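Long-range contacts in T cell receptor mu chain (Monodelphis domestica, PDB 7L15), which pairs with a gamma chain to form the marsupial gamma mu T cell receptor, which probably recognises antigen at the T cell surface: residues Q146-Y157 against G185-V195; G196-S204 against I212-S220. All coordinates share one frame; numbering follows the deposited sequence.

Overall arrangement
Both contacts belong to the C1-set immunoglobulin domain of the mu chain, and each joins neighbouring strands of one sheet of its beta sandwich. Contact 1 (146-157 against 185-195) is the central pair of the sheet that meets the gamma chain; contact 2 (196-204 against 212-220) pairs the two strands of a hairpin in the other sheet, which no other protein chain touches at these segments. Their centres lie about 14 Å apart, and the intersheet disulfide C151 SG to C203 SG, 2.0 Å, ties them together. Two residues before each cysteine, on the same inner face, V149 CG2 packs on I201 CG1 at 4.1 Å. V195 of contact 1 leads directly into G196 of contact 2.

Contact 1 (Q146-Y157 against G185-V195); sequences QDAVACLIRNFY and GTYSAIHIGRV
In the immunoglobulin C1-set sandwich, the antiparallel strands 148-154 and 187-194 form the centre of the sheet that faces the gamma chain, consistent with strands B and E. Paired backbone bonds join V149 with G193, C151 with H191, I153 with A189 and, past a register shift, F156 with Y187; V149 N to G193 O (2.9 Å) is almost straight at 179°. V149, C151 (half of the intersheet disulfide), I153 and H191 point into the sandwich. On the other face, shared with L152, I192 CD1 reaches A150 CB at 3.6 Å, and W189 of the gamma chain packs on I190. The shift is a G1 beta bulge, N155 and F156 both facing Y187. F156 CG sits between its backbone N and carbonyl carbon (chi1 51°), bringing the ring back over strand 187-194: Y187 CB makes a CH-pi contact over one face, 3.9 Å from the centroid, while A189 CB meets the edge. At the other end the R194 guanidinium, salt-bridged to E150 of the gamma chain, lays a face over A148 CB and makes a long salt bridge to D147. Within the bulge, N155 ND2 donates to T186 OG1 at 3.1 Å, that oxygen lying 19° out of the N155 amide plane.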
ATOM      1  N   GLN A 146     -17.549  23.421   7.544  1.00 61.29           N
ATOM      2  CA  GLN A 146     -18.814  23.209   8.251  1.00 60.68           C
ATOM      3  C   GLN A 146     -18.497  22.851   9.699  1.00 59.22           C
ATOM      4  O   GLN A 146     -17.856  23.673  10.378  1.00 60.19           O
ATOM      5  CB  GLN A 146     -19.645  22.191   7.473  1.00 69.79           C
ATOM      6  CG  GLN A 146     -19.730  22.523   6.001  1.00 84.24           C
ATOM      7  CD  GLN A 146     -20.761  21.698   5.281  1.00 91.97           C
ATOM      8  OE1 GLN A 146     -21.929  21.697   5.657  1.00 97.06           O
ATOM      9  NE2 GLN A 146     -20.337  20.986   4.238  1.00 95.02           N
ATOM     10  N   ASP A 147     -18.913  21.687  10.206  1.00 54.90           N
ATOM     11  CA  ASP A 147     -18.711  21.294  11.598  1.00 63.76           C
ATOM     12  C   ASP A 147     -17.449  20.470  11.795  1.00 60.72           C
ATOM     13  O   ASP A 147     -17.242  19.910  12.876  1.00 61.15           O
ATOM     14  CB  ASP A 147     -19.923  20.508  12.119  1.00 78.01           C
ATOM     15  CG  ASP A 147     -20.123  19.186  11.394  1.00 95.79           C
ATOM     16  OD1 ASP A 147     -20.200  19.189  10.147  1.00102.99           O
ATOM     17  OD2 ASP A 147     -20.191  18.137  12.071  1.00103.08           O
ATOM     18  N   ALA A 148     -16.616  20.368  10.769  1.00 55.54           N
ATOM     19  CA  ALA A 148     -15.355  19.660  10.857  1.00 51.56           C
ATOM     20  C   ALA A 148     -14.239  20.683  11.017  1.00 54.27           C
ATOM     21  O   ALA A 148     -14.237  21.724  10.347  1.00 44.68           O
ATOM     22  CB  ALA A 148     -15.136  18.792   9.618  1.00 50.09           C
ATOM     23  N   VAL A 149     -13.316  20.403  11.931  1.00 56.03           N
ATOM     24  CA  VAL A 149     -12.130  21.222  12.118  1.00 53.70           C
ATOM     25  C   VAL A 149     -10.916  20.331  11.937  1.00 56.80           C
ATOM     26  O   VAL A 149     -10.831  19.254  12.538  1.00 57.04           O
ATOM     27  CB  VAL A 149     -12.111  21.916  13.491  1.00 58.13           C
ATOM     28  CG1 VAL A 149     -12.222  20.890  14.609  1.00 60.67           C
ATOM     29  CG2 VAL A 149     -10.838  22.734  13.636  1.00 52.33           C
ATOM     30  N   ALA A 150     -10.000  20.760  11.079  1.00 51.41           N
ATOM     31  CA  ALA A 150      -8.715  20.111  10.917  1.00 47.08           C
ATOM     32  C   ALA A 150      -7.664  21.013  11.532  1.00 50.02           C
ATOM     33  O   ALA A 150      -7.682  22.227  11.334  1.00 51.25           O
ATOM     34  CB  ALA A 150      -8.379  19.847   9.438  1.00 38.70           C
ATOM     35  N   CYS A 151      -6.763  20.424  12.289  1.00 45.64           N
ATOM     36  CA  CYS A 151      -5.604  21.133  12.795  1.00 48.91           C
ATOM     37  C   CYS A 151      -4.392  20.629  12.016  1.00 37.16           C
ATOM     38  O   CYS A 151      -4.054  19.450  12.093  1.00 39.47           O
ATOM     39  CB  CYS A 151      -5.465  20.913  14.304  1.00 53.70           C
ATOM     40  SG  CYS A 151      -4.033  21.672  14.960  1.00 58.28           S
ATOM     41  N   LEU A 152      -3.762  21.512  11.247  1.00 40.43           N
ATOM     42  CA  LEU A 152      -2.657  21.148  10.369  1.00 38.89           C
ATOM     43  C   LEU A 152      -1.343  21.484  11.058  1.00 41.70           C
ATOM     44  O   LEU A 152      -1.123  22.632  11.455  1.00 47.65           O
ATOM     45  CB  LEU A 152      -2.772  21.884   9.035  1.00 41.66           C
ATOM     46  CG  LEU A 152      -1.531  21.961   8.157  1.00 44.25           C
ATOM     47  CD1 LEU A 152      -1.096  20.586   7.766  1.00 45.48           C
ATOM     48  CD2 LEU A 152      -1.873  22.776   6.900  1.00 45.51           C
ATOM     49  N   ILE A 153      -0.464  20.496  11.173  1.00 44.15           N
ATOM     50  CA  ILE A 153       0.767  20.608  11.944  1.00 42.76           C
ATOM     51  C   ILE A 153       1.930  20.261  11.016  1.00 43.88           C
ATOM     52  O   ILE A 153       2.090  19.091  10.638  1.00 38.83           O
ATOM     53  CB  ILE A 153       0.728  19.688  13.166  1.00 38.13           C
ATOM     54  CG1 ILE A 153      -0.525  20.001  13.982  1.00 36.53           C
ATOM     55  CG2 ILE A 153       2.009  19.850  14.013  1.00 36.40           C
ATOM     56  CD1 ILE A 153      -0.916  18.878  14.929  1.00 40.67           C
ATOM     57  N   ARG A 154       2.754  21.254  10.655  1.00 41.30           N
ATOM     58  CA  ARG A 154       3.681  21.099   9.530  1.00 42.94           C
ATOM     59  C   ARG A 154       5.142  21.136   9.945  1.00 49.10           C
ATOM     60  O   ARG A 154       5.597  22.078  10.599  1.00 47.40           O
ATOM     61  CB  ARG A 154       3.450  22.167   8.464  1.00 45.15           C
ATOM     62  CG  ARG A 154       2.120  22.029   7.795  1.00 53.50           C
ATOM     63  CD  ARG A 154       2.142  22.265   6.293  1.00 48.63           C
ATOM     64  NE  ARG A 154       3.474  22.319   5.713  1.00 45.72           N
ATOM     65  CZ  ARG A 154       3.887  23.277   4.891  1.00 43.62           C
ATOM     66  NH1 ARG A 154       5.113  23.236   4.404  1.00 50.37           N
ATOM     67  NH2 ARG A 154       3.065  24.262   4.533  1.00 34.85           N
ATOM     68  N   ASN A 155       5.874  20.110   9.522  1.00 58.12           N
ATOM     69  CA  ASN A 155       7.326  20.112   9.510  1.00 55.83           C
ATOM     70  C   ASN A 155       7.866  20.219  10.932  1.00 45.61           C
ATOM     71  O   ASN A 155       8.230  21.295  11.425  1.00 49.98           O
ATOM     72  CB  ASN A 155       7.820  21.213   8.572  1.00 55.33           C
ATOM     73  CG  ASN A 155       7.211  21.074   7.169  1.00 58.58           C
ATOM     74  OD1 ASN A 155       6.644  22.024   6.622  1.00 66.92           O
ATOM     75  ND2 ASN A 155       7.304  19.878   6.603  1.00 48.08           N
ATOM     76  N   PHE A 156       7.875  19.079  11.606  1.00 37.13           N
ATOM     77  CA  PHE A 156       8.487  18.949  12.909  1.00 39.96           C
ATOM     78  C   PHE A 156       9.371  17.718  12.919  1.00 42.22           C
ATOM     79  O   PHE A 156       9.206  16.798  12.119  1.00 46.76           O
ATOM     80  CB  PHE A 156       7.443  18.871  14.024  1.00 33.69           C
ATOM     81  CG  PHE A 156       6.373  17.842  13.805  1.00 32.78           C
ATOM     82  CD1 PHE A 156       5.272  18.129  13.009  1.00 34.67           C
ATOM     83  CD2 PHE A 156       6.444  16.606  14.429  1.00 32.47           C
ATOM     84  CE1 PHE A 156       4.273  17.190  12.824  1.00 34.94           C
ATOM     85  CE2 PHE A 156       5.447  15.658  14.252  1.00 37.90           C
ATOM     86  CZ  PHE A 156       4.363  15.948  13.443  1.00 40.84           C
ATOM     87  N   TYR A 157      10.322  17.718  13.838  1.00 41.93           N
ATOM     88  CA  TYR A 157      11.185  16.595  14.020  1.00 33.51           C
ATOM     89  C   TYR A 157      11.678  16.751  15.452  1.00 38.67           C
ATOM     90  O   TYR A 157      11.992  17.882  15.854  1.00 39.76           O
ATOM     91  CB  TYR A 157      12.358  16.570  13.031  1.00 32.88           C
ATOM     92  CG  TYR A 157      13.112  15.273  13.198  1.00 46.61           C
ATOM     93  CD1 TYR A 157      12.663  14.112  12.570  1.00 42.05           C
ATOM     94  CD2 TYR A 157      14.212  15.184  14.049  1.00 37.51           C
ATOM     95  CE1 TYR A 157      13.308  12.894  12.757  1.00 39.02           C
ATOM     96  CE2 TYR A 157      14.876  13.948  14.244  1.00 40.04           C
ATOM     97  CZ  TYR A 157      14.410  12.816  13.587  1.00 40.37           C
ATOM     98  OH  TYR A 157      15.034  11.600  13.760  1.00 48.89           O
ATOM     99  N   GLY A 185      12.304  14.647   5.015  1.00 40.26           N
ATOM    100  CA  GLY A 185      12.801  14.066   6.244  1.00 36.08           C
ATOM    101  C   GLY A 185      12.182  14.607   7.505  1.00 42.85           C
ATOM    102  O   GLY A 185      12.652  14.264   8.596  1.00 43.99           O
ATOM    103  N   THR A 186      11.148  15.432   7.404  1.00 36.11           N
ATOM    104  CA  THR A 186      10.403  15.881   8.576  1.00 33.57           C
ATOM    105  C   THR A 186       9.019  15.227   8.595  1.00 37.97           C
ATOM    106  O   THR A 186       8.637  14.483   7.688  1.00 42.84           O
ATOM    107  CB  THR A 186      10.305  17.407   8.591  1.00 43.07           C
ATOM    108  OG1 THR A 186       9.538  17.845   7.465  1.00 46.26           O
ATOM    109  CG2 THR A 186      11.707  18.019   8.495  1.00 38.38           C
ATOM    110  N   TYR A 187       8.273  15.487   9.654  1.00 30.96           N
ATOM    111  CA  TYR A 187       6.920  14.988   9.783  1.00 40.14           C
ATOM    112  C   TYR A 187       5.933  16.138   9.680  1.00 42.38           C
ATOM    113  O   TYR A 187       6.250  17.284  10.001  1.00 41.13           O
ATOM    114  CB  TYR A 187       6.715  14.261  11.120  1.00 40.38           C
ATOM    115  CG  TYR A 187       7.531  12.996  11.212  1.00 40.38           C
ATOM    116  CD1 TYR A 187       8.873  13.024  11.625  1.00 37.77           C
ATOM    117  CD2 TYR A 187       6.975  11.788  10.869  1.00 31.48           C
ATOM    118  CE1 TYR A 187       9.601  11.866  11.713  1.00 39.44           C
ATOM    119  CE2 TYR A 187       7.704  10.619  10.943  1.00 40.77           C
ATOM    120  CZ  TYR A 187       9.010  10.661  11.367  1.00 41.02           C
ATOM    121  OH  TYR A 187       9.719   9.490  11.438  1.00 43.51           O
ATOM    122  N   SER A 188       4.734  15.812   9.220  1.00 34.49           N
ATOM    123  CA  SER A 188       3.600  16.705   9.306  1.00 32.98           C
ATOM    124  C   SER A 188       2.410  15.852   9.736  1.00 37.61           C
ATOM    125  O   SER A 188       2.463  14.622   9.724  1.00 40.51           O
ATOM    126  CB  SER A 188       3.373  17.468   7.980  1.00 34.54           C
ATOM    127  OG  SER A 188       2.681  16.686   7.027  1.00 51.58           O
ATOM    128  N   ALA A 189       1.355  16.506  10.186  1.00 32.94           N
ATOM    129  CA  ALA A 189       0.295  15.751  10.821  1.00 37.82           C
ATOM    130  C   ALA A 189      -0.976  16.565  10.743  1.00 39.86           C
ATOM    131  O   ALA A 189      -0.945  17.794  10.608  1.00 38.10           O
ATOM    132  CB  ALA A 189       0.642  15.409  12.280  1.00 37.60           C
ATOM    133  N   ILE A 190      -2.091  15.851  10.804  1.00 39.84           N
ATOM    134  CA  ILE A 190      -3.419  16.436  10.803  1.00 38.99           C
ATOM    135  C   ILE A 190      -4.188  15.824  11.953  1.00 46.47           C
ATOM    136  O   ILE A 190      -4.238  14.596  12.081  1.00 41.66           O
ATOM    137  CB  ILE A 190      -4.161  16.201   9.473  1.00 45.02           C
ATOM    138  CG1 ILE A 190      -3.511  17.031   8.375  1.00 50.87           C
ATOM    139  CG2 ILE A 190      -5.636  16.572   9.615  1.00 40.81           C
ATOM    140  CD1 ILE A 190      -4.147  16.850   7.107  1.00 67.44           C
ATOM    141  N   HIS A 191      -4.776  16.678  12.788  1.00 39.42           N
ATOM    142  CA  HIS A 191      -5.636  16.278  13.890  1.00 40.45           C
ATOM    143  C   HIS A 191      -7.055  16.740  13.563  1.00 47.21           C
ATOM    144  O   HIS A 191      -7.289  17.941  13.388  1.00 41.72           O
ATOM    145  CB  HIS A 191      -5.123  16.903  15.190  1.00 44.27           C
ATOM    146  CG  HIS A 191      -5.722  16.333  16.439  1.00 51.10           C
ATOM    147  ND1 HIS A 191      -5.604  15.005  16.783  1.00 52.08           N
ATOM    148  CD2 HIS A 191      -6.400  16.924  17.450  1.00 52.63           C
ATOM    149  CE1 HIS A 191      -6.205  14.795  17.939  1.00 51.04           C
ATOM    150  NE2 HIS A 191      -6.694  15.945  18.368  1.00 52.30           N
ATOM    151  N   ILE A 192      -7.996  15.797  13.487  1.00 43.01           N
ATOM    152  CA  ILE A 192      -9.362  16.065  13.051  1.00 43.63           C
ATOM    153  C   ILE A 192     -10.294  16.056  14.254  1.00 47.88           C
ATOM    154  O   ILE A 192     -10.129  15.242  15.169  1.00 51.83           O
ATOM    155  CB  ILE A 192      -9.803  15.027  12.005  1.00 49.88           C
ATOM    156  CG1 ILE A 192      -8.973  15.186  10.729  1.00 51.05           C
ATOM    157  CG2 ILE A 192     -11.274  15.164  11.705  1.00 52.73           C
ATOM    158  CD1 ILE A 192      -9.304  16.406   9.946  1.00 50.49           C
ATOM    159  N   GLY A 193     -11.276  16.959  14.256  1.00 44.14           N
ATOM    160  CA  GLY A 193     -12.297  16.933  15.284  1.00 38.28           C
ATOM    161  C   GLY A 193     -13.591  17.525  14.771  1.00 50.04           C
ATOM    162  O   GLY A 193     -13.652  18.063  13.666  1.00 51.56           O
ATOM    163  N   ARG A 194     -14.644  17.409  15.591  1.00 49.27           N
ATOM    164  CA  ARG A 194     -15.978  17.894  15.250  1.00 51.80           C
ATOM    165  C   ARG A 194     -16.368  19.009  16.210  1.00 51.54           C
ATOM    166  O   ARG A 194     -16.311  18.830  17.428  1.00 55.64           O
ATOM    167  CB  ARG A 194     -17.013  16.766  15.306  1.00 60.51           C
ATOM    168  CG  ARG A 194     -16.539  15.430  14.736  1.00 79.21           C
ATOM    169  CD  ARG A 194     -15.872  15.558  13.397  1.00 89.90           C
ATOM    170  NE  ARG A 194     -16.821  15.856  12.345  1.00 94.12           N
ATOM    171  CZ  ARG A 194     -17.067  15.038  11.332  1.00 88.08           C
ATOM    172  NH1 ARG A 194     -16.411  13.885  11.242  1.00 84.93           N
ATOM    173  NH2 ARG A 194     -17.953  15.379  10.408  1.00 82.69           N
ATOM    174  N   VAL A 195     -16.770  20.156  15.664  1.00 57.72           N
ATOM    175  CA  VAL A 195     -17.198  21.283  16.485  1.00 72.61           C
ATOM    176  C   VAL A 195     -18.013  22.217  15.609  1.00 77.30           C
ATOM    177  O   VAL A 195     -17.751  22.355  14.413  1.00 79.41           O
ATOM    178  CB  VAL A 195     -15.984  22.004  17.131  1.00 83.69           C
ATOM    179  CG1 VAL A 195     -15.232  22.846  16.105  1.00 83.34           C
ATOM    180  CG2 VAL A 195     -16.424  22.849  18.340  1.00 84.88           C
TER

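Contact 2 (G196-S204 against I212-S220); sequences GENDAITCS and IHMSHQAGS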
ATOM      1  N   GLY A 196     -19.011  22.857  16.211  1.00 81.32           N
ATOM      2  CA  GLY A 196     -19.850  23.770  15.457  1.00 81.37           C
ATOM      3  C   GLY A 196     -19.023  24.877  14.824  1.00 80.87           C
ATOM      4  O   GLY A 196     -18.034  25.347  15.393  1.00 74.82           O
ATOM      5  N   GLU A 197     -19.436  25.291  13.620  1.00 84.53           N
ATOM      6  CA  GLU A 197     -18.657  26.248  12.839  1.00 86.92           C
ATOM      7  C   GLU A 197     -18.529  27.593  13.535  1.00 86.78           C
ATOM      8  O   GLU A 197     -17.659  28.390  13.165  1.00 85.89           O
ATOM      9  CB  GLU A 197     -19.283  26.441  11.452  1.00 90.10           C
ATOM     10  N   ASN A 198     -19.360  27.860  14.541  1.00 81.05           N
ATOM     11  CA  ASN A 198     -19.298  29.109  15.274  1.00 78.57           C
ATOM     12  C   ASN A 198     -18.677  28.973  16.660  1.00 71.27           C
ATOM     13  O   ASN A 198     -18.584  29.973  17.382  1.00 72.01           O
ATOM     14  CB  ASN A 198     -20.702  29.714  15.381  1.00 86.60           C
ATOM     15  CG  ASN A 198     -21.295  30.058  14.024  1.00 87.81           C
ATOM     16  OD1 ASN A 198     -20.833  30.981  13.347  1.00 83.20           O
ATOM     17  ND2 ASN A 198     -22.324  29.318  13.620  1.00 86.06           N
ATOM     18  N   ASP A 199     -18.243  27.782  17.056  1.00 62.68           N
ATOM     19  CA  ASP A 199     -17.644  27.637  18.377  1.00 59.19           C
ATOM     20  C   ASP A 199     -16.193  28.107  18.361  1.00 61.70           C
ATOM     21  O   ASP A 199     -15.497  28.029  17.342  1.00 61.31           O
ATOM     22  CB  ASP A 199     -17.718  26.188  18.862  1.00 66.45           C
ATOM     23  CG  ASP A 199     -19.128  25.761  19.228  1.00 80.55           C
ATOM     24  OD1 ASP A 199     -20.024  26.633  19.254  1.00 87.05           O
ATOM     25  OD2 ASP A 199     -19.335  24.553  19.490  1.00 84.50           O
ATOM     26  N   ALA A 200     -15.746  28.628  19.499  1.00 58.07           N
ATOM     27  CA  ALA A 200     -14.337  28.942  19.667  1.00 56.59           C
ATOM     28  C   ALA A 200     -13.542  27.644  19.707  1.00 62.47           C
ATOM     29  O   ALA A 200     -13.927  26.686  20.384  1.00 65.72           O
ATOM     30  CB  ALA A 200     -14.115  29.753  20.945  1.00 54.10           C
ATOM     31  N   ILE A 201     -12.450  27.594  18.960  1.00 60.55           N
ATOM     32  CA  ILE A 201     -11.658  26.378  18.857  1.00 58.55           C
ATOM     33  C   ILE A 201     -10.189  26.732  19.039  1.00 58.70           C
ATOM     34  O   ILE A 201      -9.724  27.781  18.577  1.00 48.75           O
ATOM     35  CB  ILE A 201     -11.916  25.649  17.514  1.00 58.79           C
ATOM     36  CG1 ILE A 201     -11.079  24.375  17.424  1.00 60.97           C
ATOM     37  CG2 ILE A 201     -11.693  26.568  16.317  1.00 55.76           C
ATOM     38  CD1 ILE A 201     -11.388  23.408  18.542  1.00 67.90           C
ATOM     39  N   THR A 202      -9.472  25.875  19.754  1.00 47.51           N
ATOM     40  CA  THR A 202      -8.042  26.038  19.942  1.00 51.97           C
ATOM     41  C   THR A 202      -7.360  24.719  19.638  1.00 46.73           C
ATOM     42  O   THR A 202      -7.768  23.672  20.149  1.00 49.25           O
ATOM     43  CB  THR A 202      -7.701  26.484  21.375  1.00 51.42           C
ATOM     44  OG1 THR A 202      -8.176  27.819  21.586  1.00 58.49           O
ATOM     45  CG2 THR A 202      -6.192  26.440  21.604  1.00 54.32           C
ATOM     46  N   CYS A 203      -6.332  24.762  18.809  1.00 46.45           N
ATOM     47  CA  CYS A 203      -5.485  23.606  18.607  1.00 45.68           C
ATOM     48  C   CYS A 203      -4.173  23.846  19.328  1.00 43.78           C
ATOM     49  O   CYS A 203      -3.522  24.871  19.111  1.00 55.33           O
ATOM     50  CB  CYS A 203      -5.227  23.339  17.129  1.00 43.95           C
ATOM     51  SG  CYS A 203      -4.319  21.822  16.972  1.00 55.40           S
ATOM     52  N   SER A 204      -3.779  22.907  20.166  1.00 43.17           N
ATOM     53  CA  SER A 204      -2.629  23.097  21.027  1.00 43.86           C
ATOM     54  C   SER A 204      -1.681  21.919  20.865  1.00 43.82           C
ATOM     55  O   SER A 204      -2.092  20.764  21.024  1.00 41.19           O
ATOM     56  CB  SER A 204      -3.070  23.248  22.480  1.00 45.37           C
ATOM     57  OG  SER A 204      -1.958  23.056  23.333  1.00 53.06           O
ATOM     58  N   ILE A 212       2.887  25.099  21.116  1.00 51.36           N
ATOM     59  CA  ILE A 212       2.519  25.878  19.939  1.00 48.65           C
ATOM     60  C   ILE A 212       1.020  25.730  19.764  1.00 53.12           C
ATOM     61  O   ILE A 212       0.448  24.683  20.087  1.00 56.13           O
ATOM     62  CB  ILE A 212       3.254  25.430  18.656  1.00 48.68           C
ATOM     63  CG1 ILE A 212       4.761  25.269  18.890  1.00 52.78           C
ATOM     64  CG2 ILE A 212       2.998  26.415  17.523  1.00 43.63           C
ATOM     65  CD1 ILE A 212       5.162  23.865  19.283  1.00 54.43           C
ATOM     66  N   HIS A 213       0.378  26.780  19.257  1.00 60.42           N
ATOM     67  CA  HIS A 213      -1.076  26.760  19.174  1.00 61.39           C
ATOM     68  C   HIS A 213      -1.575  27.810  18.190  1.00 59.96           C
ATOM     69  O   HIS A 213      -0.893  28.797  17.902  1.00 62.23           O
ATOM     70  CB  HIS A 213      -1.709  26.995  20.550  1.00 61.53           C
ATOM     71  CG  HIS A 213      -1.547  28.394  21.058  1.00 64.93           C
ATOM     72  ND1 HIS A 213      -0.492  28.776  21.860  1.00 64.36           N
ATOM     73  CD2 HIS A 213      -2.308  29.500  20.885  1.00 62.83           C
ATOM     74  CE1 HIS A 213      -0.608  30.059  22.153  1.00 60.51           C
ATOM     75  NE2 HIS A 213      -1.701  30.520  21.576  1.00 62.49           N
ATOM     76  N   MET A 214      -2.791  27.573  17.691  1.00 54.17           N
ATOM     77  CA  MET A 214      -3.617  28.546  16.989  1.00 52.35           C
ATOM     78  C   MET A 214      -5.040  28.458  17.538  1.00 49.12           C
ATOM     79  O   MET A 214      -5.515  27.369  17.874  1.00 52.35           O
ATOM     80  CB  MET A 214      -3.621  28.306  15.467  1.00 45.34           C
ATOM     81  CG  MET A 214      -4.492  29.307  14.687  1.00 55.96           C
ATOM     82  SD  MET A 214      -4.062  29.413  12.924  1.00 70.30           S
ATOM     83  CE  MET A 214      -5.651  29.359  12.112  1.00 73.29           C
ATOM     84  N   SER A 215      -5.721  29.594  17.637  1.00 53.25           N
ATOM     85  CA  SER A 215      -7.118  29.599  18.049  1.00 60.02           C
ATOM     86  C   SER A 215      -7.928  30.504  17.141  1.00 61.83           C
ATOM     87  O   SER A 215      -7.457  31.560  16.716  1.00 62.20           O
ATOM     88  CB  SER A 215      -7.330  30.070  19.511  1.00 62.93           C
ATOM     89  OG  SER A 215      -6.128  30.276  20.229  1.00 63.58           O
ATOM     90  N   HIS A 216      -9.151  30.086  16.855  0.51 62.05           N
ATOM     91  CA  HIS A 216     -10.144  30.943  16.230  0.51 64.91           C
ATOM     92  C   HIS A 216     -11.095  31.371  17.341  0.51 70.07           C
ATOM     93  O   HIS A 216     -11.878  30.555  17.840  0.51 72.41           O
ATOM     94  CB  HIS A 216     -10.873  30.213  15.103  0.51 62.74           C
ATOM     95  CG  HIS A 216     -10.098  30.147  13.822  0.51 62.04           C
ATOM     96  ND1 HIS A 216     -10.483  29.355  12.760  0.51 57.03           N
ATOM     97  CD2 HIS A 216      -8.965  30.780  13.429  0.51 58.96           C
ATOM     98  CE1 HIS A 216      -9.622  29.504  11.769  0.51 54.94           C
ATOM     99  NE2 HIS A 216      -8.696  30.368  12.147  0.51 57.12           N
ATOM    100  N   GLN A 217     -10.996  32.632  17.758  1.00 70.64           N
ATOM    101  CA  GLN A 217     -11.825  33.136  18.840  1.00 76.84           C
ATOM    102  C   GLN A 217     -13.248  33.357  18.348  1.00 79.32           C
ATOM    103  O   GLN A 217     -13.486  33.624  17.167  1.00 81.79           O
ATOM    104  CB  GLN A 217     -11.257  34.438  19.418  1.00 75.82           C
ATOM    105  CG  GLN A 217      -9.892  34.287  20.112  1.00 81.04           C
ATOM    106  CD  GLN A 217      -9.899  33.327  21.312  1.00 78.18           C
ATOM    107  OE1 GLN A 217     -10.942  33.059  21.917  1.00 80.38           O
ATOM    108  NE2 GLN A 217      -8.720  32.811  21.659  1.00 72.95           N
ATOM    109  N   ALA A 218     -14.199  33.218  19.271  1.00 81.71           N
ATOM    110  CA  ALA A 218     -15.589  33.568  19.012  1.00 80.21           C
ATOM    111  C   ALA A 218     -15.972  34.928  19.581  1.00 84.22           C
ATOM    112  O   ALA A 218     -16.988  35.493  19.162  1.00 89.15           O
ATOM    113  CB  ALA A 218     -16.515  32.492  19.586  1.00 80.90           C
ATOM    114  N   GLY A 219     -15.185  35.463  20.522  1.00 83.38           N
ATOM    115  CA  GLY A 219     -15.369  36.814  20.998  1.00 89.31           C
ATOM    116  C   GLY A 219     -14.047  37.563  21.019  1.00 95.04           C
ATOM    117  O   GLY A 219     -12.981  36.992  20.774  1.00 94.94           O
ATOM    118  N   SER A 220     -14.136  38.858  21.315  1.00 98.79           N
ATOM    119  CA  SER A 220     -12.962  39.731  21.387  1.00 96.42           C
ATOM    120  C   SER A 220     -11.905  39.220  22.373  1.00 93.28           C
ATOM    121  O   SER A 220     -11.922  39.552  23.559  1.00 92.83           O
ATOM    122  CB  SER A 220     -13.385  41.151  21.768  1.00 97.49           C
ATOM    123  OG  SER A 220     -14.218  41.719  20.774  1.00 97.54           O
TER
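Four backbone hydrogen bonds hold I201 and C203 against H216 and M214. H216 N reaches I201 O at 2.9 Å, and the return bond from I201 N to H216 O is 3.2 Å. C203 N bonds to M214 O at 2.9 Å, and M214 N returns to C203 O. Between these pairs T202 and S215 form a non-hydrogen-bonded pair, with no bond between their own backbones, and S215 CA and H213 CA turn their hydrogens to I201 O and C203 O.

Apolar contacts are sparse. On the inner face I201 CG1 stands anti to the backbone N (chi1 -180°), which turns it into the sandwich and leaves CG2 to touch H216 CB at 3.9 Å. The M214 side chain runs on over the inner face to L142. Past the last pair A200 CB meets A218 CB at 3.9 Å, where the strands give way to loop.

Among the polar side chains, T202 OG1 on the outer face makes a van der Waals touch with S215 CB at 3.2 Å; T202 OG1 to S215 OG, at 3.5 Å, has too poor an angle for a hydrogen bond. H213 ND1 and S204 OG both bond to the carboxylate of E211, close to the hairpin turn. An antiparallel hairpin at a sheet edge, its first strand carrying the second disulfide cysteine, is the F-G arrangement of an immunoglobulin constant domain.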